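Local coordinates for protein aspartate carbamoyltransferase (Leishmania major, PDB 7K46) that probably catalyses the transfer of a carbamoyl group from carbamoyl phosphate to L-aspartate, an early step of de novo pyrimidine biosynthesis, at residues 5-10 against 27-32; 35-40 against 311-316; 44-49 against 74-79. One frame throughout, in Å; residues are numbered along the deposited sequence.

All three contacts involve the N-terminal part of the chain, and helix 309-326 takes part in or lies beside each. Contacts 1 and 2 use helix 23-41, and their centres lie 13 Å apart. Contact 1 packs the N-terminal segment on this helix; in contact 2 helix 309-326 crosses it. Segment 44-49 of contact 3 follows helix 23-41, and contacts 2 and 3, also 13 Å apart between centres, touch: His39 NE2 is 2.9 Å from Thr45 O, a probable hydrogen bond. Ile40 also packs on Arg75. Contacts 2 and 3 reach the second subunit; contact 1 touches no other chain. A bound 1,2-ethanediol, probably from the crystallisation liquor, lies about 6 Å from the Ile40 side chain.

Contact 1 of 3, residues 5-10 against 27-32; sequences NPVASL and DALIQL
The backbone bond from Leu32 N to Ala28 O, 3.0 Å long, sets these two side chains one turn apart on the face of helix 23-41 that receives Val7. No hydrogen bond joins 5-10 to 27-32, and apolar groups carry the contact. Val7 is at its middle. The CG2 methyl of Val7 meets Ala28 CB at 3.8 Å. The same methyl is 3.8 Å from Leu29 CD2, and Leu32 CD2 closes in a little further off. One methyl thus sits among three side chains of the helix. The torsion of Val7 (chi1 -177°) puts CG1 anti to the backbone N and brings CG2 beside that N; from there CG2 faces the helix, and CG1 also meets Ala28.

Leu29 crosses Val7 at about a right angle. Its CD2 also meets Leu10 CD2 tip to tip, at 4.0 Å. Leu10 is brought there by a single 3-10 turn, in which Leu10 N donates to Val7 O at 3.1 Å. At the other end, both methyls of Leu32 lie against the carbonyl oxygen of Asn5; Leu32 CD1 is 3.9 Å from Asn5 O. This is van der Waals contact alone.

Outside partners also bond the segment: Val7 N to Ser324 OG of helix 309-326, and Ser9 OG to Asp25 OD1. Leu32 continues the apolar layer onto Ala320 and Ser324, and Leu10 onto Phe21 and Ser324. The arrangement belongs to the carbamoyl-phosphate domain of the aspartate/ornithine carbamoyltransferase fold, where the N-terminal segment lies along the first helix and the last helix packs beside both.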
ATOM      1  N   ASN A   5     -16.397  17.882  17.683  1.00 31.27           N
ATOM      2  CA  ASN A   5     -17.546  18.358  16.925  1.00 29.66           C
ATOM      3  C   ASN A   5     -17.138  18.597  15.482  1.00 25.45           C
ATOM      4  O   ASN A   5     -16.254  19.434  15.223  1.00 25.66           O
ATOM      5  CB  ASN A   5     -18.116  19.631  17.538  1.00 32.74           C
ATOM      6  CG  ASN A   5     -18.647  19.403  18.944  1.00 42.05           C
ATOM      7  OD1 ASN A   5     -19.594  18.637  19.148  1.00 39.72           O
ATOM      8  ND2 ASN A   5     -18.028  20.056  19.925  1.00 45.80           N
ATOM      9  N   PRO A   6     -17.732  17.897  14.523  1.00 21.57           N
ATOM     10  CA  PRO A   6     -17.358  18.117  13.123  1.00 23.58           C
ATOM     11  C   PRO A   6     -17.790  19.498  12.648  1.00 21.98           C
ATOM     12  O   PRO A   6     -18.727  20.098  13.181  1.00 22.88           O
ATOM     13  CB  PRO A   6     -18.117  17.008  12.386  1.00 24.53           C
ATOM     14  CG  PRO A   6     -19.319  16.770  13.235  1.00 28.45           C
ATOM     15  CD  PRO A   6     -18.863  16.962  14.655  1.00 24.29           C
ATOM     16  N   VAL A   7     -17.069  20.022  11.657  1.00 18.58           N
ATOM     17  CA  VAL A   7     -17.481  21.260  10.990  1.00 23.25           C
ATOM     18  C   VAL A   7     -18.631  20.887  10.056  1.00 24.82           C
ATOM     19  O   VAL A   7     -18.425  20.293   8.995  1.00 21.43           O
ATOM     20  CB  VAL A   7     -16.329  21.934  10.241  1.00 21.87           C
ATOM     21  CG1 VAL A   7     -16.801  23.272   9.625  1.00 23.84           C
ATOM     22  CG2 VAL A   7     -15.144  22.168  11.189  1.00 20.69           C
ATOM     23  N   ALA A   8     -19.855  21.232  10.461  1.00 23.63           N
ATOM     24  CA  ALA A   8     -21.041  20.657   9.832  1.00 26.04           C
ATOM     25  C   ALA A   8     -21.154  21.013   8.353  1.00 24.59           C
ATOM     26  O   ALA A   8     -21.703  20.230   7.573  1.00 25.35           O
ATOM     27  CB  ALA A   8     -22.296  21.098  10.587  1.00 31.28           C
ATOM     28  N   SER A   9     -20.645  22.177   7.940  1.00 22.20           N
ATOM     29  CA  SER A   9     -20.801  22.575   6.542  1.00 27.68           C
ATOM     30  C   SER A   9     -20.052  21.654   5.586  1.00 27.79           C
ATOM     31  O   SER A   9     -20.367  21.639   4.390  1.00 23.94           O
ATOM     32  CB  SER A   9     -20.325  24.012   6.336  1.00 26.64           C
ATOM     33  OG  SER A   9     -18.957  24.132   6.673  1.00 28.75           O
ATOM     34  N   LEU A  10     -19.073  20.894   6.073  1.00 23.09           N
ATOM     35  CA  LEU A  10     -18.345  19.970   5.210  1.00 21.72           C
ATOM     36  C   LEU A  10     -19.002  18.602   5.070  1.00 20.19           C
ATOM     37  O   LEU A  10     -18.522  17.794   4.270  1.00 20.09           O
ATOM     38  CB  LEU A  10     -16.909  19.762   5.716  1.00 19.51           C
ATOM     39  CG  LEU A  10     -15.893  20.866   5.379  1.00 21.29           C
ATOM     40  CD1 LEU A  10     -16.119  22.109   6.227  1.00 24.18           C
ATOM     41  CD2 LEU A  10     -14.465  20.377   5.536  1.00 19.10           C
ATOM     42  N   ASP A  27     -12.027  29.177  10.564  1.00 21.24           N
ATOM     43  CA  ASP A  27     -11.864  29.247  12.018  1.00 23.97           C
ATOM     44  C   ASP A  27     -12.193  27.906  12.662  1.00 21.54           C
ATOM     45  O   ASP A  27     -11.466  27.420  13.537  1.00 22.31           O
ATOM     46  CB  ASP A  27     -12.776  30.320  12.634  1.00 21.89           C
ATOM     47  CG  ASP A  27     -12.407  31.739  12.237  1.00 29.12           C
ATOM     48  OD1 ASP A  27     -11.258  31.992  11.833  1.00 25.63           O
ATOM     49  OD2 ASP A  27     -13.291  32.616  12.363  1.00 31.78           O
ATOM     50  N   ALA A  28     -13.311  27.306  12.248  1.00 21.74           N
ATOM     51  CA  ALA A  28     -13.757  26.063  12.868  1.00 23.12           C
ATOM     52  C   ALA A  28     -12.810  24.919  12.538  1.00 19.72           C
ATOM     53  O   ALA A  28     -12.518  24.082  13.399  1.00 20.83           O
ATOM     54  CB  ALA A  28     -15.182  25.737  12.422  1.00 19.25           C
ATOM     55  N   LEU A  29     -12.317  24.866  11.295  1.00 17.93           N
ATOM     56  CA  LEU A  29     -11.361  23.824  10.926  1.00 20.56           C
ATOM     57  C   LEU A  29     -10.045  24.000  11.670  1.00 21.88           C
ATOM     58  O   LEU A  29      -9.410  23.015  12.077  1.00 18.99           O
ATOM     59  CB  LEU A  29     -11.130  23.829   9.413  1.00 17.18           C
ATOM     60  CG  LEU A  29     -12.233  23.263   8.519  1.00 18.70           C
ATOM     61  CD1 LEU A  29     -11.987  23.590   7.046  1.00 21.77           C
ATOM     62  CD2 LEU A  29     -12.347  21.740   8.700  1.00 19.51           C
ATOM     63  N   ILE A  30      -9.608  25.245  11.851  1.00 18.74           N
ATOM     64  CA  ILE A  30      -8.393  25.484  12.618  1.00 20.59           C
ATOM     65  C   ILE A  30      -8.549  24.956  14.043  1.00 21.11           C
ATOM     66  O   ILE A  30      -7.668  24.260  14.563  1.00 19.04           O
ATOM     67  CB  ILE A  30      -8.036  26.981  12.602  1.00 22.32           C
ATOM     68  CG1 ILE A  30      -7.470  27.369  11.235  1.00 17.62           C
ATOM     69  CG2 ILE A  30      -7.040  27.302  13.712  1.00 20.67           C
ATOM     70  CD1 ILE A  30      -7.263  28.880  11.079  1.00 20.20           C
ATOM     71  N   GLN A  31      -9.663  25.298  14.703  1.00 20.58           N
ATOM     72  CA  GLN A  31      -9.852  24.863  16.087  1.00 23.17           C
ATOM     73  C   GLN A  31      -9.939  23.342  16.185  1.00 22.62           C
ATOM     74  O   GLN A  31      -9.399  22.739  17.121  1.00 21.69           O
ATOM     75  CB  GLN A  31     -11.105  25.509  16.684  1.00 23.56           C
ATOM     76  CG  GLN A  31     -11.230  25.318  18.194  1.00 30.01           C
ATOM     77  CD  GLN A  31     -10.061  25.930  18.948  1.00 37.56           C
ATOM     78  OE1 GLN A  31      -9.813  27.133  18.858  1.00 32.00           O
ATOM     79  NE2 GLN A  31      -9.322  25.097  19.680  1.00 37.11           N
ATOM     80  N   LEU A  32     -10.615  22.705  15.227  1.00 18.97           N
ATOM     81  CA  LEU A  32     -10.743  21.250  15.251  1.00 21.46           C
ATOM     82  C   LEU A  32      -9.390  20.581  15.039  1.00 20.80           C
ATOM     83  O   LEU A  32      -9.062  19.606  15.722  1.00 18.84           O
ATOM     84  CB  LEU A  32     -11.757  20.792  14.190  1.00 20.44           C
ATOM     85  CG  LEU A  32     -12.006  19.284  14.005  1.00 18.21           C
ATOM     86  CD1 LEU A  32     -12.409  18.650  15.326  1.00 19.58           C
ATOM     87  CD2 LEU A  32     -13.088  19.035  12.932  1.00 17.35           C
TER

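Contact 2 of 3, residues 35-40 against 311-316; sequences DMKTHI and MRYGLF
Lys37 lies across one face of the Phe316 ring. Its CA sits almost over the centre, with Lys37 CA 3.6 Å from the centroid of the Phe316 ring and 10° off the ring normal, a CH-pi contact. The aliphatic chain then runs over the rim, where Lys37 CG is 3.6 Å from Phe316 CE2. Ile40 comes at the edge of the same ring, near its plane, with Ile40 CB 3.7 Å from Phe316 CE1. Met36 adds a looser touch through its CB. Further along, Lys37 CE reaches Tyr313 CE1 at 4.0 Å.

The ring is also held from its own helix. Leu315 CD2 lies on the face opposite Lys37, offset toward the rim. The guanidinium of Arg312 turns a face to Phe316 CE2, which stands 3.8 Å above the guanidinium plane. Phe316 lies between the first and last helices where they cross. This crossing is steep: the axes of 35-40 and 311-316 make an angle of 101° and approach to 10.1 Å. It is part of the carbamoyltransferase fold, in which the last helix returns from the aspartate-binding half to pack on the carbamoyl-phosphate half.

Lys37 has CG anti to the backbone N (chi1 180°) and stays extended until the last torsion bends NZ aside. There NZ forms a salt bridge with Glu41 OE1 while Arg312 NE pairs with OE2 of the same carboxylate, which probably offsets the two like charges of Lys37 and Arg312. Tyr313 OH is hydrogen-bonded to Glu155 OE2 of helix 142-156. Arg312 NH1 bonds to Ser105 O of the second subunit, whose Tyr106 packs on Arg312 and Leu315.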
ATOM      1  N   ASP A  35      -7.465  20.926  18.255  1.00 22.48           N
ATOM      2  CA  ASP A  35      -8.004  20.041  19.287  1.00 25.33           C
ATOM      3  C   ASP A  35      -7.573  18.598  19.046  1.00 21.47           C
ATOM      4  O   ASP A  35      -7.214  17.880  19.989  1.00 22.99           O
ATOM      5  CB  ASP A  35      -9.530  20.158  19.338  1.00 25.59           C
ATOM      6  CG  ASP A  35     -10.001  21.512  19.869  1.00 29.69           C
ATOM      7  OD1 ASP A  35      -9.170  22.267  20.410  1.00 27.23           O
ATOM      8  OD2 ASP A  35     -11.204  21.824  19.751  1.00 30.05           O
ATOM      9  N   MET A  36      -7.572  18.166  17.784  1.00 20.41           N
ATOM     10  CA  MET A  36      -7.068  16.837  17.461  1.00 20.76           C
ATOM     11  C   MET A  36      -5.572  16.727  17.720  1.00 23.99           C
ATOM     12  O   MET A  36      -5.099  15.685  18.189  1.00 19.62           O
ATOM     13  CB  MET A  36      -7.381  16.495  16.005  1.00 19.91           C
ATOM     14  CG  MET A  36      -8.851  16.246  15.781  1.00 21.96           C
ATOM     15  SD  MET A  36      -9.172  15.919  14.051  1.00 21.58           S
ATOM     16  CE  MET A  36     -10.858  15.334  14.168  1.00 20.67           C
ATOM     17  N   LYS A  37      -4.809  17.784  17.409  1.00 22.12           N
ATOM     18  CA  LYS A  37      -3.375  17.765  17.694  1.00 21.57           C
ATOM     19  C   LYS A  37      -3.117  17.512  19.175  1.00 23.96           C
ATOM     20  O   LYS A  37      -2.310  16.649  19.537  1.00 22.39           O
ATOM     21  CB  LYS A  37      -2.725  19.076  17.244  1.00 23.48           C
ATOM     22  CG  LYS A  37      -1.213  19.179  17.494  1.00 24.97           C
ATOM     23  CD  LYS A  37      -0.691  20.517  16.957  1.00 28.75           C
ATOM     24  CE  LYS A  37       0.828  20.653  17.046  1.00 32.19           C
ATOM     25  NZ  LYS A  37       1.324  20.589  18.438  1.00 41.41           N
ATOM     26  N   THR A  38      -3.810  18.237  20.051  1.00 22.40           N
ATOM     27  CA  THR A  38      -3.613  18.022  21.484  1.00 23.62           C
ATOM     28  C   THR A  38      -3.942  16.586  21.870  1.00 25.10           C
ATOM     29  O   THR A  38      -3.172  15.927  22.585  1.00 23.60           O
ATOM     30  CB  THR A  38      -4.475  18.995  22.281  1.00 25.51           C
ATOM     31  OG1 THR A  38      -4.121  20.339  21.927  1.00 26.88           O
ATOM     32  CG2 THR A  38      -4.277  18.782  23.771  1.00 29.22           C
ATOM     33  N   HIS A  39      -5.089  16.093  21.397  1.00 23.21           N
ATOM     34  CA  HIS A  39      -5.548  14.730  21.668  1.00 28.40           C
ATOM     35  C   HIS A  39      -4.520  13.698  21.216  1.00 25.28           C
ATOM     36  O   HIS A  39      -4.072  12.858  22.005  1.00 24.29           O
ATOM     37  CB  HIS A  39      -6.885  14.532  20.945  1.00 22.45           C
ATOM     38  CG  HIS A  39      -7.559  13.216  21.192  1.00 24.51           C
ATOM     39  ND1 HIS A  39      -8.429  13.011  22.242  1.00 24.44           N
ATOM     40  CD2 HIS A  39      -7.551  12.063  20.480  1.00 22.36           C
ATOM     41  CE1 HIS A  39      -8.900  11.777  22.190  1.00 26.88           C
ATOM     42  NE2 HIS A  39      -8.386  11.180  21.128  1.00 22.49           N
ATOM     43  N   ILE A  40      -4.126  13.762  19.941  1.00 20.01           N
ATOM     44  CA  ILE A  40      -3.222  12.763  19.374  1.00 19.94           C
ATOM     45  C   ILE A  40      -1.858  12.821  20.047  1.00 25.08           C
ATOM     46  O   ILE A  40      -1.257  11.786  20.360  1.00 24.94           O
ATOM     47  CB  ILE A  40      -3.115  12.965  17.849  1.00 21.60           C
ATOM     48  CG1 ILE A  40      -4.475  12.720  17.176  1.00 21.03           C
ATOM     49  CG2 ILE A  40      -2.020  12.062  17.256  1.00 21.82           C
ATOM     50  CD1 ILE A  40      -4.905  11.253  17.123  1.00 19.91           C
ATOM     51  N   MET A 311       4.275  20.697   7.930  1.00 15.60           N
ATOM     52  CA  MET A 311       3.774  19.408   7.452  1.00 17.23           C
ATOM     53  C   MET A 311       2.932  18.701   8.499  1.00 18.49           C
ATOM     54  O   MET A 311       1.975  17.997   8.150  1.00 18.65           O
ATOM     55  CB  MET A 311       4.934  18.504   7.027  1.00 17.34           C
ATOM     56  CG  MET A 311       5.573  18.936   5.715  1.00 16.44           C
ATOM     57  SD  MET A 311       6.866  17.806   5.188  1.00 18.10           S
ATOM     58  CE  MET A 311       8.232  18.310   6.240  1.00 18.49           C
ATOM     59  N   ARG A 312       3.277  18.858   9.781  1.00 15.34           N
ATOM     60  CA  ARG A 312       2.478  18.237  10.830  1.00 18.29           C
ATOM     61  C   ARG A 312       1.146  18.961  11.001  1.00 21.21           C
ATOM     62  O   ARG A 312       0.107  18.326  11.230  1.00 18.13           O
ATOM     63  CB  ARG A 312       3.273  18.201  12.136  1.00 19.60           C
ATOM     64  CG  ARG A 312       2.560  17.470  13.278  1.00 23.53           C
ATOM     65  CD  ARG A 312       3.564  16.843  14.238  1.00 24.57           C
ATOM     66  NE  ARG A 312       2.943  16.128  15.347  1.00 28.20           N
ATOM     67  CZ  ARG A 312       2.694  14.825  15.343  1.00 34.34           C
ATOM     68  NH1 ARG A 312       2.882  14.090  14.256  1.00 28.14           N
ATOM     69  NH2 ARG A 312       2.253  14.242  16.460  1.00 31.55           N
ATOM     70  N   TYR A 313       1.141  20.289  10.864  1.00 15.10           N
ATOM     71  CA  TYR A 313      -0.140  20.977  10.764  1.00 17.72           C
ATOM     72  C   TYR A 313      -0.952  20.454   9.586  1.00 19.35           C
ATOM     73  O   TYR A 313      -2.179  20.359   9.680  1.00 16.60           O
ATOM     74  CB  TYR A 313       0.066  22.490  10.657  1.00 16.42           C
ATOM     75  CG  TYR A 313       0.631  23.094  11.919  1.00 17.21           C
ATOM     76  CD1 TYR A 313      -0.058  23.007  13.121  1.00 17.92           C
ATOM     77  CD2 TYR A 313       1.855  23.761  11.904  1.00 21.78           C
ATOM     78  CE1 TYR A 313       0.461  23.557  14.293  1.00 24.73           C
ATOM     79  CE2 TYR A 313       2.382  24.320  13.065  1.00 21.10           C
ATOM     80  CZ  TYR A 313       1.681  24.209  14.256  1.00 25.75           C
ATOM     81  OH  TYR A 313       2.210  24.770  15.401  1.00 29.70           O
ATOM     82  N   GLY A 314      -0.289  20.076   8.486  1.00 15.18           N
ATOM     83  CA  GLY A 314      -1.010  19.468   7.375  1.00 15.26           C
ATOM     84  C   GLY A 314      -1.713  18.175   7.761  1.00 19.66           C
ATOM     85  O   GLY A 314      -2.854  17.933   7.357  1.00 15.28           O
ATOM     86  N   LEU A 315      -1.046  17.331   8.555  1.00 17.08           N
ATOM     87  CA  LEU A 315      -1.693  16.117   9.050  1.00 15.14           C
ATOM     88  C   LEU A 315      -2.982  16.446   9.804  1.00 17.89           C
ATOM     89  O   LEU A 315      -4.037  15.861   9.545  1.00 14.96           O
ATOM     90  CB  LEU A 315      -0.731  15.335   9.954  1.00 14.62           C
ATOM     91  CG  LEU A 315      -1.363  14.176  10.744  1.00 14.75           C
ATOM     92  CD1 LEU A 315      -1.761  13.017   9.819  1.00 14.65           C
ATOM     93  CD2 LEU A 315      -0.407  13.681  11.837  1.00 15.67           C
ATOM     94  N   PHE A 316      -2.922  17.391  10.739  1.00 15.30           N
ATOM     95  CA  PHE A 316      -4.098  17.627  11.568  1.00 15.25           C
ATOM     96  C   PHE A 316      -5.196  18.396  10.833  1.00 18.36           C
ATOM     97  O   PHE A 316      -6.392  18.163  11.084  1.00 16.21           O
ATOM     98  CB  PHE A 316      -3.664  18.311  12.864  1.00 16.86           C
ATOM     99  CG  PHE A 316      -2.847  17.403  13.745  1.00 20.36           C
ATOM    100  CD1 PHE A 316      -3.401  16.233  14.239  1.00 20.31           C
ATOM    101  CD2 PHE A 316      -1.520  17.688  14.034  1.00 22.17           C
ATOM    102  CE1 PHE A 316      -2.656  15.368  15.025  1.00 20.67           C
ATOM    103  CE2 PHE A 316      -0.771  16.834  14.816  1.00 21.44           C
ATOM    104  CZ  PHE A 316      -1.345  15.666  15.313  1.00 19.75           C
TER

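Contact 3 of 3, residues 44-49 against 74-79; sequences KTIDTL and MRLGGS
A Schellman motif ends the helix before Gly77, and the loop 44-49 lies directly on it. Gly77 has a positive phi (88°). Its lack of a side chain on the side that faces 44-49 lets the two backbones come close: Asp47 CA is 4.2 Å from Gly77 CA. One hydrogen bond crosses, from Leu49 N to Leu76 O, at 2.9 Å and nearly straight (161°). The donor is tilted 21° from the carbonyl plane. Beyond it, Gly78 CA makes a CA-H...O contact with Leu49 O at 3.2 Å. A water adds a bridge by donating to Arg75 O and accepting from Ile46 N.

Leu76 lies side by side with two neighbours, pointing the same way as each. Its branches divide the work: Leu76 CD2 meets Ile46 CG2 at 3.8 Å, and Leu76 CD1 meets Leu49 CD1 at 3.7 Å.

Arg75 turns to the second subunit, where NH2 bonds to Tyr106 O and pairs with Asp108. Helix 309-326 packs on the apolar layer, with Met319 on Leu76 and Leu326 on Leu49. Ile46 packs on His39 and Ile40 of helix 23-41, while Ser79 opens strand 79-80, which runs parallel to strand 53-58.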
ATOM      1  N   LYS A  44      -3.760   9.762  22.889  1.00 28.05           N
ATOM      2  CA  LYS A  44      -5.126   9.284  22.747  1.00 24.23           C
ATOM      3  C   LYS A  44      -5.432   9.029  21.274  1.00 26.00           C
ATOM      4  O   LYS A  44      -4.887   9.690  20.384  1.00 24.58           O
ATOM      5  CB  LYS A  44      -6.108  10.302  23.330  1.00 22.88           C
ATOM      6  CG  LYS A  44      -5.888  10.595  24.817  1.00 25.66           C
ATOM      7  CD  LYS A  44      -6.795  11.717  25.305  1.00 27.07           C
ATOM      8  CE  LYS A  44      -6.361  12.218  26.676  1.00 43.18           C
ATOM      9  NZ  LYS A  44      -7.260  13.293  27.164  1.00 46.42           N
ATOM     10  N   THR A  45      -6.302   8.054  21.014  1.00 21.14           N
ATOM     11  CA  THR A  45      -6.607   7.660  19.645  1.00 20.72           C
ATOM     12  C   THR A  45      -8.014   8.100  19.251  1.00 23.78           C
ATOM     13  O   THR A  45      -8.821   8.523  20.085  1.00 23.00           O
ATOM     14  CB  THR A  45      -6.451   6.148  19.471  1.00 26.64           C
ATOM     15  OG1 THR A  45      -7.326   5.468  20.384  1.00 28.85           O
ATOM     16  CG2 THR A  45      -5.010   5.743  19.757  1.00 26.48           C
ATOM     17  N   ILE A  46      -8.289   8.015  17.949  1.00 20.57           N
ATOM     18  CA  ILE A  46      -9.588   8.355  17.377  1.00 22.82           C
ATOM     19  C   ILE A  46     -10.027   7.207  16.483  1.00 23.11           C
ATOM     20  O   ILE A  46      -9.271   6.777  15.605  1.00 22.25           O
ATOM     21  CB  ILE A  46      -9.538   9.671  16.578  1.00 21.52           C
ATOM     22  CG1 ILE A  46      -9.088  10.824  17.480  1.00 23.25           C
ATOM     23  CG2 ILE A  46     -10.914   9.972  15.963  1.00 19.99           C
ATOM     24  CD1 ILE A  46      -8.758  12.113  16.701  1.00 24.44           C
ATOM     25  N   ASP A  47     -11.244   6.710  16.704  1.00 23.20           N
ATOM     26  CA  ASP A  47     -11.728   5.533  15.993  1.00 27.30           C
ATOM     27  C   ASP A  47     -13.016   5.811  15.229  1.00 24.47           C
ATOM     28  O   ASP A  47     -13.670   4.866  14.763  1.00 25.03           O
ATOM     29  CB  ASP A  47     -11.933   4.378  16.983  1.00 30.47           C
ATOM     30  CG  ASP A  47     -11.766   3.017  16.335  1.00 44.82           C
ATOM     31  OD1 ASP A  47     -10.748   2.824  15.623  1.00 45.29           O
ATOM     32  OD2 ASP A  47     -12.645   2.141  16.544  1.00 49.13           O
ATOM     33  N   THR A  48     -13.386   7.085  15.092  1.00 22.79           N
ATOM     34  CA  THR A  48     -14.679   7.467  14.532  1.00 27.51           C
ATOM     35  C   THR A  48     -14.890   6.922  13.123  1.00 23.40           C
ATOM     36  O   THR A  48     -16.023   6.588  12.749  1.00 22.67           O
ATOM     37  CB  THR A  48     -14.793   8.995  14.531  1.00 26.28           C
ATOM     38  OG1 THR A  48     -14.555   9.479  15.860  1.00 28.88           O
ATOM     39  CG2 THR A  48     -16.187   9.432  14.092  1.00 26.47           C
ATOM     40  N   LEU A  49     -13.827   6.820  12.330  1.00 19.40           N
ATOM     41  CA  LEU A  49     -13.952   6.395  10.944  1.00 17.82           C
ATOM     42  C   LEU A  49     -13.631   4.915  10.751  1.00 21.02           C
ATOM     43  O   LEU A  49     -13.377   4.489   9.621  1.00 17.61           O
ATOM     44  CB  LEU A  49     -13.080   7.269  10.037  1.00 20.57           C
ATOM     45  CG  LEU A  49     -13.477   8.760   9.970  1.00 19.95           C
ATOM     46  CD1 LEU A  49     -12.719   9.485   8.859  1.00 17.30           C
ATOM     47  CD2 LEU A  49     -14.999   8.976   9.834  1.00 20.95           C
ATOM     48  N   MET A  74      -5.911   7.091   8.648  1.00 14.05           N
ATOM     49  CA  MET A  74      -5.673   5.991   9.582  1.00 14.88           C
ATOM     50  C   MET A  74      -5.692   6.453  11.040  1.00 17.51           C
ATOM     51  O   MET A  74      -6.096   5.685  11.923  1.00 16.29           O
ATOM     52  CB  MET A  74      -4.345   5.301   9.245  1.00 17.00           C
ATOM     53  CG  MET A  74      -4.375   4.666   7.852  1.00 20.75           C
ATOM     54  SD  MET A  74      -2.793   3.891   7.431  1.00 23.18           S
ATOM     55  CE  MET A  74      -3.078   3.472   5.698  1.00 23.68           C
ATOM     56  N   ARG A  75      -5.267   7.683  11.316  1.00 16.09           N
ATOM     57  CA  ARG A  75      -5.319   8.207  12.675  1.00 17.36           C
ATOM     58  C   ARG A  75      -6.732   8.608  13.099  1.00 17.83           C
ATOM     59  O   ARG A  75      -6.927   9.015  14.247  1.00 17.10           O
ATOM     60  CB  ARG A  75      -4.365   9.396  12.810  1.00 17.90           C
ATOM     61  CG  ARG A  75      -2.880   9.004  12.748  1.00 16.12           C
ATOM     62  CD  ARG A  75      -2.011  10.210  13.060  1.00 16.62           C
ATOM     63  NE  ARG A  75      -0.593   9.876  13.106  1.00 18.52           N
ATOM     64  CZ  ARG A  75       0.030   9.399  14.173  1.00 18.58           C
ATOM     65  NH1 ARG A  75      -0.627   9.129  15.297  1.00 16.30           N
ATOM     66  NH2 ARG A  75       1.341   9.172  14.110  1.00 17.40           N
ATOM     67  N   LEU A  76      -7.710   8.519  12.200  1.00 17.48           N
ATOM     68  CA  LEU A  76      -9.119   8.610  12.554  1.00 18.30           C
ATOM     69  C   LEU A  76      -9.763   7.239  12.669  1.00 18.13           C
ATOM     70  O   LEU A  76     -10.979   7.148  12.884  1.00 18.31           O
ATOM     71  CB  LEU A  76      -9.871   9.459  11.515  1.00 17.24           C
ATOM     72  CG  LEU A  76      -9.417  10.929  11.471  1.00 17.03           C
ATOM     73  CD1 LEU A  76      -9.987  11.626  10.244  1.00 15.99           C
ATOM     74  CD2 LEU A  76      -9.794  11.674  12.758  1.00 16.05           C
ATOM     75  N   GLY A  77      -8.972   6.169  12.540  1.00 17.73           N
ATOM     76  CA  GLY A  77      -9.485   4.817  12.549  1.00 18.21           C
ATOM     77  C   GLY A  77      -9.905   4.276  11.198  1.00 23.03           C
ATOM     78  O   GLY A  77     -10.322   3.113  11.117  1.00 20.74           O
ATOM     79  N   GLY A  78      -9.797   5.071  10.131  1.00 16.66           N
ATOM     80  CA  GLY A  78     -10.244   4.634   8.825  1.00 15.41           C
ATOM     81  C   GLY A  78      -9.232   3.756   8.105  1.00 19.72           C
ATOM     82  O   GLY A  78      -8.099   3.573   8.546  1.00 17.26           O
ATOM     83  N   SER A  79      -9.674   3.213   6.971  1.00 17.15           N
ATOM     84  CA  SER A  79      -8.891   2.318   6.124  1.00 15.61           C
ATOM     85  C   SER A  79      -8.517   3.022   4.828  1.00 16.52           C
ATOM     86  O   SER A  79      -9.223   3.924   4.376  1.00 14.28           O
ATOM     87  CB  SER A  79      -9.688   1.051   5.784  1.00 16.47           C
ATOM     88  OG  SER A  79     -10.002   0.321   6.957  1.00 18.85           O
TER
HETATM   89  O   HOH W   1      -5.783   7.522  16.343  1.00 20.25           O